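Local coordinates for protein NRD1 (Saccharomyces cerevisiae, PDB 3CLJ) that binds the phosphorylated C-terminal domain of RNA polymerase II through its CTD-interacting domain and acts in transcription termination within the Nrd1-Nab3-Sen1 complex, at residues S40-L45 / D66-A71; E103-A108 / M122-W127. All blocks are in the same frame, centred on the assembly; numbering follows the deposited sequence.

Contact 1. Residues S40-L45 / D66-A71; sequences SKIISL and DSIGRA
Ile68 reaches from helix 58-77 toward helix 39-52 and uses both of its methyls, CD1 at the end of the long branch and CG2 on CB. Its CD1 comes within 4.4 Å of CG2 of Ile42, while its CG2 lies 4.3 Å from CD1 of Ile43. Both approaches are loose van der Waals contacts, and only 80 Å² is buried between the two segments. The torsions account for the reach: Ile68 holds CD1 anti to its CA (chi2 173°), which extends the long branch toward Ile42, whereas Ile43 starts off to the side of the neighbouring helix and comes nearer only through its folded CG1-CD1 arm (chi2 -72°). The setting is the CTD-interacting domain, an all-helical superhelix, and here neighbouring helices pack on the same isoleucines. Thr29 and Ala32 of helix 22-34 touch Ile68, Phe6 and Tyr31 touch Ile42, and Ala93, Thr96 and Leu97 of helix 90-111 receive Ile43. On the other side of helix 58-77, Arg70 grips Asp66 side-on in a salt bridge: NE meets OD1 of Asp66 at 2.8 Å and NH2 meets OD2 at the same distance. The oxygens meet the guanidinium edge almost in its plane, but the carboxylate is tilted, with the nitrogens on its syn sides some 32° out of its own plane. Trp127 NE1 also bonds to OD1, and three N-H groups hold the rotation of this buried carboxylate.

Contact 2. Residues E103-A108 / M122-W127; sequences ELLSDA and MLLDIW
The forked end of Leu105 meets both Leu124 and Trp127 of helix 114-130. Its CD1 lies 3.7 Å from CD2 of Leu124, and its CD2 is 3.9 Å from that same methyl, which therefore sits against both tines. The leucines run alongside each other in opposite senses. Toward the indole the packing is slacker: CD2 of Leu105 approaches CZ3 of Trp127 obliquely at 4.0 Å. With CG of Leu105 anti to its carbonyl carbon (chi1 -75°), the fork projects between the helices, where Ile120, Leu138 and Ile141 also touch it. Cutting Leu105 back to an alanine is likely to leave Leu124 CD2 without the two methyls it rests on and to take away those that lie against CZ3 of Trp127. Trp127 is backed from its own helix by the carbonyl oxygen of Leu123, 3.2 Å above the ring plane near its rim, and its indole N-H goes to Asp66. The more solvent-accessible sides of the helices are ionic instead: Glu103 pairs with Arg51, Asp107 with Lys58 and Lys111, and Asp125 with Arg142. With no hydrogen bond between the segments, their hold on each other rests on apolar packing and shape.

How the contacts relate
Both contacts lie in the interior of the same helical domain, and each is carried by three buried residues, yet they use different helix pairs: 39-52 with 58-77 in contact 1, 114-130 with 90-111 in contact 2. Contact 1 is the thinner, isoleucine against isoleucine, while contact 2 buries more area and brings in an indole. Their centres are 15 Å apart and they follow one another along the chain, but they touch. The Asp66-Trp127 bond spans them, with CD1 of Leu123 packed 3.7 Å from CG of Asp66. A buried polar link thus joins two apolar contacts, tying helix 58-77 to helix 114-130.

Contact 1. Residues S40-L45 / D66-A71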
ATOM      1  N   SER A  40      -6.659  11.766  -3.953  1.00 45.96           N
ATOM      2  CA  SER A  40      -6.181  11.427  -5.278  1.00 47.25           C
ATOM      3  C   SER A  40      -4.653  11.602  -5.390  1.00 46.51           C
ATOM      4  O   SER A  40      -3.965  10.797  -6.008  1.00 44.76           O
ATOM      5  CB  SER A  40      -6.993  12.179  -6.327  1.00 47.41           C
ATOM      6  OG  SER A  40      -6.221  12.441  -7.476  1.00 53.45           O
ATOM      7  N   LYS A  41      -4.125  12.646  -4.758  1.00 46.69           N
ATOM      8  CA  LYS A  41      -2.683  12.842  -4.768  1.00 46.95           C
ATOM      9  C   LYS A  41      -1.913  12.142  -3.609  1.00 46.89           C
ATOM     10  O   LYS A  41      -0.683  12.001  -3.690  1.00 47.81           O
ATOM     11  CB  LYS A  41      -2.307  14.334  -4.982  1.00 47.55           C
ATOM     12  CG  LYS A  41      -2.473  15.279  -3.809  1.00 47.04           C
ATOM     13  CD  LYS A  41      -2.109  16.729  -4.251  1.00 45.68           C
ATOM     14  CE  LYS A  41      -2.429  17.735  -3.107  1.00 47.50           C
ATOM     15  NZ  LYS A  41      -2.154  19.220  -3.318  1.00 47.18           N
ATOM     16  N   ILE A  42      -2.622  11.730  -2.552  1.00 45.58           N
ATOM     17  CA  ILE A  42      -2.048  10.864  -1.511  1.00 44.41           C
ATOM     18  C   ILE A  42      -1.807   9.466  -2.116  1.00 44.71           C
ATOM     19  O   ILE A  42      -0.716   8.872  -1.939  1.00 44.79           O
ATOM     20  CB  ILE A  42      -2.975  10.758  -0.257  1.00 44.80           C
ATOM     21  CG1 ILE A  42      -2.979  12.109   0.538  1.00 44.11           C
ATOM     22  CG2 ILE A  42      -2.642   9.453   0.586  1.00 44.86           C
ATOM     23  CD1 ILE A  42      -4.296  12.433   1.289  1.00 42.71           C
ATOM     24  N   ILE A  43      -2.805   8.987  -2.848  1.00 43.72           N
ATOM     25  CA  ILE A  43      -2.826   7.648  -3.426  1.00 44.66           C
ATOM     26  C   ILE A  43      -1.772   7.512  -4.554  1.00 44.66           C
ATOM     27  O   ILE A  43      -0.978   6.549  -4.534  1.00 45.72           O
ATOM     28  CB  ILE A  43      -4.299   7.244  -3.840  1.00 45.04           C
ATOM     29  CG1 ILE A  43      -5.197   7.093  -2.568  1.00 42.93           C
ATOM     30  CG2 ILE A  43      -4.339   5.987  -4.758  1.00 44.29           C
ATOM     31  CD1 ILE A  43      -4.900   5.854  -1.729  1.00 39.04           C
ATOM     32  N   SER A  44      -1.729   8.483  -5.459  1.00 43.88           N
ATOM     33  CA  SER A  44      -0.712   8.503  -6.538  1.00 44.46           C
ATOM     34  C   SER A  44       0.701   8.500  -5.950  1.00 44.90           C
ATOM     35  O   SER A  44       1.549   7.677  -6.346  1.00 45.26           O
ATOM     36  CB  SER A  44      -0.947   9.634  -7.572  1.00 42.18           C
ATOM     37  OG  SER A  44      -0.428  10.878  -7.129  1.00 45.07           O
ATOM     38  N   LEU A  45       0.933   9.317  -4.929  1.00 46.02           N
ATOM     39  CA  LEU A  45       2.238   9.302  -4.287  1.00 47.54           C
ATOM     40  C   LEU A  45       2.663   7.975  -3.661  1.00 46.50           C
ATOM     41  O   LEU A  45       3.812   7.556  -3.844  1.00 46.46           O
ATOM     42  CB  LEU A  45       2.449  10.490  -3.341  1.00 48.26           C
ATOM     43  CG  LEU A  45       3.862  10.655  -2.733  1.00 51.09           C
ATOM     44  CD1 LEU A  45       4.990  10.788  -3.824  1.00 52.09           C
ATOM     45  CD2 LEU A  45       3.934  11.878  -1.743  1.00 49.96           C
ATOM     46  N   ASP A  66      -1.255  -1.083   2.836  1.00 42.65           N
ATOM     47  CA  ASP A  66      -2.065  -1.818   3.775  1.00 43.41           C
ATOM     48  C   ASP A  66      -2.723  -0.920   4.788  1.00 43.05           C
ATOM     49  O   ASP A  66      -3.885  -1.067   5.086  1.00 42.66           O
ATOM     50  CB  ASP A  66      -1.204  -2.871   4.549  1.00 44.49           C
ATOM     51  CG  ASP A  66      -2.002  -3.626   5.566  1.00 44.83           C
ATOM     52  OD1 ASP A  66      -2.976  -4.316   5.195  1.00 44.70           O
ATOM     53  OD2 ASP A  66      -1.701  -3.548   6.776  1.00 41.06           O
ATOM     54  N   SER A  67      -1.938  -0.043   5.375  1.00 43.48           N
ATOM     55  CA  SER A  67      -2.423   0.792   6.461  1.00 43.27           C
ATOM     56  C   SER A  67      -3.492   1.804   5.978  1.00 43.57           C
ATOM     57  O   SER A  67      -4.565   1.903   6.554  1.00 43.30           O
ATOM     58  CB  SER A  67      -1.244   1.543   7.091  1.00 42.32           C
ATOM     59  OG  SER A  67      -1.684   2.238   8.246  1.00 44.37           O
ATOM     60  N   ILE A  68      -3.171   2.535   4.921  1.00 43.53           N
ATOM     61  CA  ILE A  68      -4.061   3.509   4.374  1.00 43.80           C
ATOM     62  C   ILE A  68      -5.245   2.782   3.689  1.00 43.34           C
ATOM     63  O   ILE A  68      -6.420   3.128   3.908  1.00 43.34           O
ATOM     64  CB  ILE A  68      -3.285   4.475   3.424  1.00 44.68           C
ATOM     65  CG1 ILE A  68      -2.428   5.437   4.265  1.00 43.29           C
ATOM     66  CG2 ILE A  68      -4.283   5.262   2.478  1.00 43.21           C
ATOM     67  CD1 ILE A  68      -1.453   6.340   3.389  1.00 43.97           C
ATOM     68  N   GLY A  69      -4.942   1.739   2.920  1.00 42.12           N
ATOM     69  CA  GLY A  69      -5.996   0.986   2.302  1.00 42.38           C
ATOM     70  C   GLY A  69      -7.039   0.414   3.219  1.00 42.39           C
ATOM     71  O   GLY A  69      -8.247   0.510   2.907  1.00 43.14           O
ATOM     72  N   ARG A  70      -6.609  -0.191   4.360  1.00 42.87           N
ATOM     73  CA  ARG A  70      -7.572  -0.831   5.266  1.00 41.17           C
ATOM     74  C   ARG A  70      -8.226   0.246   6.134  1.00 40.99           C
ATOM     75  O   ARG A  70      -9.367   0.073   6.527  1.00 40.55           O
ATOM     76  CB  ARG A  70      -7.017  -2.020   6.111  1.00 41.35           C
ATOM     77  CG  ARG A  70      -6.833  -3.401   5.361  1.00 40.20           C
ATOM     78  CD  ARG A  70      -6.389  -4.639   6.297  1.00 41.72           C
ATOM     79  NE  ARG A  70      -5.134  -4.297   6.971  1.00 42.69           N
ATOM     80  CZ  ARG A  70      -5.020  -3.841   8.219  1.00 43.12           C
ATOM     81  NH1 ARG A  70      -6.079  -3.736   9.027  1.00 43.88           N
ATOM     82  NH2 ARG A  70      -3.832  -3.457   8.642  1.00 43.86           N
ATOM     83  N   ALA A  71      -7.528   1.367   6.385  1.00 41.36           N
ATOM     84  CA  ALA A  71      -8.165   2.513   7.094  1.00 42.34           C
ATOM     85  C   ALA A  71      -9.329   3.104   6.264  1.00 41.14           C
ATOM     86  O   ALA A  71     -10.418   3.342   6.776  1.00 42.19           O
ATOM     87  CB  ALA A  71      -7.155   3.597   7.481  1.00 41.27           C
TER

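Contact 2. Residues E103-A108 / M122-W127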
ATOM      1  N   GLU A 103       0.335  -5.096 -10.327  1.00 44.65           N
ATOM      2  CA  GLU A 103       1.627  -4.522 -10.767  1.00 45.94           C
ATOM      3  C   GLU A 103       2.586  -4.348  -9.576  1.00 45.39           C
ATOM      4  O   GLU A 103       3.775  -4.757  -9.602  1.00 43.95           O
ATOM      5  CB  GLU A 103       1.417  -3.156 -11.450  1.00 46.67           C
ATOM      6  CG  GLU A 103       2.697  -2.357 -11.703  1.00 47.96           C
ATOM      7  CD  GLU A 103       2.453  -0.862 -11.877  1.00 48.49           C
ATOM      8  OE1 GLU A 103       1.298  -0.464 -12.245  1.00 50.48           O
ATOM      9  OE2 GLU A 103       3.434  -0.104 -11.641  1.00 46.68           O
ATOM     10  N   LEU A 104       2.056  -3.713  -8.531  1.00 45.01           N
ATOM     11  CA  LEU A 104       2.887  -3.391  -7.394  1.00 44.47           C
ATOM     12  C   LEU A 104       3.305  -4.655  -6.656  1.00 44.97           C
ATOM     13  O   LEU A 104       4.426  -4.730  -6.200  1.00 44.96           O
ATOM     14  CB  LEU A 104       2.155  -2.438  -6.412  1.00 42.81           C
ATOM     15  CG  LEU A 104       1.734  -1.078  -6.951  1.00 41.91           C
ATOM     16  CD1 LEU A 104       1.138  -0.260  -5.752  1.00 40.51           C
ATOM     17  CD2 LEU A 104       2.855  -0.318  -7.680  1.00 40.66           C
ATOM     18  N   LEU A 105       2.379  -5.581  -6.444  1.00 43.67           N
ATOM     19  CA  LEU A 105       2.734  -6.870  -5.800  1.00 44.41           C
ATOM     20  C   LEU A 105       3.746  -7.701  -6.562  1.00 44.65           C
ATOM     21  O   LEU A 105       4.689  -8.211  -5.961  1.00 45.16           O
ATOM     22  CB  LEU A 105       1.475  -7.750  -5.619  1.00 43.89           C
ATOM     23  CG  LEU A 105       0.568  -7.278  -4.469  1.00 42.50           C
ATOM     24  CD1 LEU A 105      -0.915  -7.813  -4.680  1.00 40.16           C
ATOM     25  CD2 LEU A 105       1.158  -7.658  -3.083  1.00 40.00           C
ATOM     26  N   SER A 106       3.534  -7.887  -7.880  1.00 45.42           N
ATOM     27  CA  SER A 106       4.451  -8.691  -8.676  1.00 45.15           C
ATOM     28  C   SER A 106       5.858  -8.139  -8.581  1.00 44.69           C
ATOM     29  O   SER A 106       6.798  -8.906  -8.398  1.00 44.28           O
ATOM     30  CB  SER A 106       3.994  -8.808 -10.153  1.00 45.25           C
ATOM     31  OG  SER A 106       2.669  -9.353 -10.119  1.00 50.59           O
ATOM     32  N   ASP A 107       5.998  -6.821  -8.724  1.00 43.81           N
ATOM     33  CA  ASP A 107       7.301  -6.190  -8.621  1.00 44.72           C
ATOM     34  C   ASP A 107       7.884  -6.300  -7.197  1.00 44.28           C
ATOM     35  O   ASP A 107       9.058  -6.579  -7.045  1.00 44.55           O
ATOM     36  CB  ASP A 107       7.244  -4.707  -9.030  1.00 44.13           C
ATOM     37  CG  ASP A 107       8.604  -4.135  -9.308  1.00 47.86           C
ATOM     38  OD1 ASP A 107       9.416  -4.832  -9.978  1.00 51.63           O
ATOM     39  OD2 ASP A 107       8.857  -2.963  -8.939  1.00 49.33           O
ATOM     40  N   ALA A 108       7.081  -6.038  -6.172  1.00 44.50           N
ATOM     41  CA  ALA A 108       7.588  -6.118  -4.790  1.00 43.98           C
ATOM     42  C   ALA A 108       8.118  -7.525  -4.513  1.00 44.19           C
ATOM     43  O   ALA A 108       9.199  -7.667  -3.932  1.00 43.71           O
ATOM     44  CB  ALA A 108       6.489  -5.716  -3.766  1.00 42.49           C
ATOM     45  N   MET A 122       1.842 -13.106   3.833  1.00 49.00           N
ATOM     46  CA  MET A 122       0.923 -12.909   4.974  1.00 48.61           C
ATOM     47  C   MET A 122       0.051 -11.718   4.861  1.00 47.82           C
ATOM     48  O   MET A 122      -1.131 -11.738   5.212  1.00 48.25           O
ATOM     49  CB  MET A 122       1.637 -12.794   6.333  1.00 51.70           C
ATOM     50  CG  MET A 122       0.582 -12.517   7.492  1.00 52.31           C
ATOM     51  SD  MET A 122      -0.563 -13.906   7.875  1.00 65.43           S
ATOM     52  CE  MET A 122      -2.144 -13.095   7.714  1.00 55.56           C
ATOM     53  N   LEU A 123       0.620 -10.652   4.341  1.00 46.67           N
ATOM     54  CA  LEU A 123      -0.141  -9.488   4.029  1.00 46.47           C
ATOM     55  C   LEU A 123      -1.252  -9.765   3.006  1.00 46.17           C
ATOM     56  O   LEU A 123      -2.400  -9.270   3.156  1.00 45.73           O
ATOM     57  CB  LEU A 123       0.856  -8.411   3.531  1.00 47.01           C
ATOM     58  CG  LEU A 123       0.524  -6.948   3.590  1.00 47.71           C
ATOM     59  CD1 LEU A 123       0.269  -6.457   5.033  1.00 41.13           C
ATOM     60  CD2 LEU A 123       1.581  -6.099   2.793  1.00 43.97           C
ATOM     61  N   LEU A 124      -0.932 -10.530   1.937  1.00 45.38           N
ATOM     62  CA  LEU A 124      -1.992 -11.042   1.025  1.00 44.56           C
ATOM     63  C   LEU A 124      -3.103 -11.773   1.766  1.00 44.52           C
ATOM     64  O   LEU A 124      -4.297 -11.681   1.397  1.00 44.29           O
ATOM     65  CB  LEU A 124      -1.400 -11.958  -0.089  1.00 43.45           C
ATOM     66  CG  LEU A 124      -0.589 -11.106  -1.094  1.00 45.17           C
ATOM     67  CD1 LEU A 124       0.220 -11.949  -2.089  1.00 44.31           C
ATOM     68  CD2 LEU A 124      -1.565 -10.114  -1.841  1.00 41.32           C
ATOM     69  N   ASP A 125      -2.727 -12.520   2.807  1.00 44.90           N
ATOM     70  CA  ASP A 125      -3.723 -13.280   3.578  1.00 45.98           C
ATOM     71  C   ASP A 125      -4.647 -12.383   4.393  1.00 45.70           C
ATOM     72  O   ASP A 125      -5.866 -12.592   4.453  1.00 46.07           O
ATOM     73  CB  ASP A 125      -3.033 -14.326   4.459  1.00 46.43           C
ATOM     74  CG  ASP A 125      -2.491 -15.499   3.641  1.00 50.23           C
ATOM     75  OD1 ASP A 125      -2.893 -15.624   2.455  1.00 52.69           O
ATOM     76  OD2 ASP A 125      -1.673 -16.303   4.171  1.00 53.21           O
ATOM     77  N   ILE A 126      -4.062 -11.363   5.004  1.00 46.55           N
ATOM     78  CA  ILE A 126      -4.817 -10.289   5.670  1.00 46.71           C
ATOM     79  C   ILE A 126      -5.698  -9.524   4.666  1.00 46.50           C
ATOM     80  O   ILE A 126      -6.875  -9.296   4.942  1.00 48.26           O
ATOM     81  CB  ILE A 126      -3.822  -9.360   6.437  1.00 47.08           C
ATOM     82  CG1 ILE A 126      -3.313 -10.066   7.714  1.00 47.94           C
ATOM     83  CG2 ILE A 126      -4.396  -7.965   6.733  1.00 48.91           C
ATOM     84  CD1 ILE A 126      -1.909  -9.627   7.978  1.00 52.75           C
ATOM     85  N   TRP A 127      -5.179  -9.173   3.492  1.00 45.21           N
ATOM     86  CA  TRP A 127      -6.032  -8.517   2.477  1.00 45.00           C
ATOM     87  C   TRP A 127      -7.233  -9.383   2.094  1.00 45.13           C
ATOM     88  O   TRP A 127      -8.369  -8.905   1.973  1.00 44.00           O
ATOM     89  CB  TRP A 127      -5.178  -8.168   1.245  1.00 45.60           C
ATOM     90  CG  TRP A 127      -4.196  -7.059   1.577  1.00 44.22           C
ATOM     91  CD1 TRP A 127      -4.105  -6.381   2.801  1.00 44.98           C
ATOM     92  CD2 TRP A 127      -3.189  -6.479   0.736  1.00 45.08           C
ATOM     93  NE1 TRP A 127      -3.144  -5.427   2.747  1.00 45.27           N
ATOM     94  CE2 TRP A 127      -2.565  -5.435   1.495  1.00 44.88           C
ATOM     95  CE3 TRP A 127      -2.784  -6.684  -0.591  1.00 45.04           C
ATOM     96  CZ2 TRP A 127      -1.581  -4.621   0.972  1.00 44.70           C
ATOM     97  CZ3 TRP A 127      -1.778  -5.891  -1.095  1.00 44.13           C
ATOM     98  CH2 TRP A 127      -1.178  -4.870  -0.317  1.00 44.76           C
TER